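Local coordinates for tegument protein VP22 (Human herpesvirus 1, PDB 4XAL) that is a tegument protein that supports late viral mRNA accumulation and translation, modulates the virion host shutoff RNase and stabilises microtubules during infection, at residues A[64-69]-A[89-94]. Residues are numbered along the deposited sequence; the frame is centred on the assembly and turned at random. Where two conformers were deposited one is given.
Sequences RMAAVQ and TTIRVT
I91 lies against A66 and A67 with both branches of its side chain. A66 and A67 are on the long helix 41-74 of the conserved VP22 core domain. I91 opens the short strand 91-94, which follows helix 79-88. The bond from CA to CB of I91 is directed at the helix, and the side chain branches at CB. The CG2 methyl is anti to the backbone N. It meets the methyl of A66, with I91 CG2 to A66 CB at 3.7 Å. CG1 lies beside the backbone N (chi1 -70°) and serves mainly as a spacer. An extended second torsion (chi2 -171°) carries CD1 on to the helix backbone. There I91 CD1 is 3.6 Å from A67 N and also touches A67 CA. I91 CD1 is 3.7 Å from A67 CB. I91 CD1 also comes within 4.1 Å of A66 CB, so the A66 methyl faces both branches, CG2 more closely. The short alanine side chains are consistent with the close approach, A66 CA to I91 CA 6.8 Å. V93 faces the same helix and touches A63. I91 to T94 pair antiparallel with a strand of a bound peptide chain, which also packs its backbone on A66. Both segments lie in the gE-interacting region, and residues 89-94 are part of a probable nuclear export signal. The contact with the helix is small and apolar. It rests on van der Waals packing of methyl groups, and of CD1 on the A67 backbone, while the strand uses its backbone polar groups to pair with the peptide.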
# COMPACT_ATOMS: atom_id res chain seq x y z
N ARG A 64 -2.20 -6.52 -4.98
CA ARG A 64 -3.46 -7.16 -5.36
C ARG A 64 -3.72 -7.03 -6.86
O ARG A 64 -4.23 -7.95 -7.49
CB ARG A 64 -4.62 -6.58 -4.56
CG ARG A 64 -4.60 -6.96 -3.09
CD ARG A 64 -5.76 -6.29 -2.37
NE ARG A 64 -7.02 -6.65 -2.99
CZ ARG A 64 -7.97 -7.38 -2.40
NH1 ARG A 64 -7.80 -7.80 -1.16
NH2 ARG A 64 -9.08 -7.67 -3.05
N MET A 65 -3.38 -5.87 -7.42
CA MET A 65 -3.55 -5.65 -8.84
C MET A 65 -2.71 -6.63 -9.63
O MET A 65 -3.17 -7.23 -10.61
CB MET A 65 -3.18 -4.21 -9.22
CG MET A 65 -4.25 -3.19 -8.92
SD MET A 65 -3.66 -1.52 -9.33
CE MET A 65 -2.89 -1.79 -10.93
N ALA A 66 -1.47 -6.82 -9.18
CA ALA A 66 -0.57 -7.78 -9.82
C ALA A 66 -1.09 -9.21 -9.68
O ALA A 66 -0.98 -10.03 -10.61
CB ALA A 66 0.82 -7.68 -9.22
N ALA A 67 -1.65 -9.51 -8.52
CA ALA A 67 -2.19 -10.84 -8.25
C ALA A 67 -3.41 -11.11 -9.14
O ALA A 67 -3.57 -12.22 -9.67
CB ALA A 67 -2.56 -10.96 -6.76
N VAL A 68 -4.26 -10.11 -9.30
CA VAL A 68 -5.41 -10.23 -10.19
C VAL A 68 -4.94 -10.55 -11.61
O VAL A 68 -5.50 -11.41 -12.29
CB VAL A 68 -6.26 -8.95 -10.21
CG1 VAL A 68 -7.21 -8.94 -11.41
CG2 VAL A 68 -7.05 -8.80 -8.91
N GLN A 69 -3.89 -9.86 -12.06
CA GLN A 69 -3.36 -10.05 -13.40
C GLN A 69 -2.84 -11.47 -13.58
O GLN A 69 -3.18 -12.16 -14.55
CB GLN A 69 -2.24 -9.04 -13.68
CG GLN A 69 -1.56 -9.22 -15.03
CD GLN A 69 -0.73 -8.01 -15.43
OE1 GLN A 69 -1.25 -7.07 -16.03
NE2 GLN A 69 0.55 -8.03 -15.10
N THR A 89 4.12 -17.93 -7.78
CA THR A 89 3.68 -16.57 -7.49
C THR A 89 4.83 -15.79 -6.86
O THR A 89 5.24 -16.08 -5.74
CB THR A 89 2.44 -16.55 -6.57
OG1 THR A 89 1.33 -17.11 -7.27
CG2 THR A 89 2.09 -15.12 -6.14
N THR A 90 5.35 -14.82 -7.61
CA THR A 90 6.39 -13.93 -7.11
C THR A 90 6.02 -12.54 -7.56
O THR A 90 6.16 -12.21 -8.73
CB THR A 90 7.78 -14.29 -7.65
OG1 THR A 90 8.12 -15.62 -7.24
CG2 THR A 90 8.82 -13.33 -7.09
N ILE A 91 5.50 -11.75 -6.62
CA ILE A 91 4.93 -10.47 -6.96
C ILE A 91 5.80 -9.37 -6.36
O ILE A 91 6.05 -9.35 -5.16
CB ILE A 91 3.48 -10.36 -6.46
CG1 ILE A 91 2.60 -11.29 -7.29
CG2 ILE A 91 2.98 -8.94 -6.55
CD1 ILE A 91 1.16 -11.13 -7.06
N ARG A 92 6.26 -8.48 -7.22
CA ARG A 92 7.16 -7.40 -6.82
C ARG A 92 6.43 -6.08 -7.00
O ARG A 92 5.86 -5.83 -8.06
CB ARG A 92 8.43 -7.42 -7.66
CG ARG A 92 9.25 -8.67 -7.47
CD ARG A 92 10.48 -8.68 -8.37
NE ARG A 92 11.59 -9.39 -7.76
CZ ARG A 92 11.91 -10.65 -8.02
NH1 ARG A 92 11.19 -11.35 -8.88
NH2 ARG A 92 12.94 -11.22 -7.41
N VAL A 93 6.41 -5.25 -5.96
CA VAL A 93 5.75 -3.97 -6.09
C VAL A 93 6.65 -2.88 -5.52
O VAL A 93 7.49 -3.13 -4.66
CB VAL A 93 4.36 -3.94 -5.39
CG1 VAL A 93 3.49 -5.10 -5.86
CG2 VAL A 93 4.49 -4.00 -3.92
N THR A 94 6.48 -1.67 -6.04
CA THR A 94 7.23 -0.51 -5.54
C THR A 94 6.28 0.62 -5.19
O THR A 94 5.35 0.90 -5.94
CB THR A 94 8.25 -0.01 -6.57
OG1 THR A 94 7.56 0.59 -7.67
CG2 THR A 94 9.10 -1.14 -7.08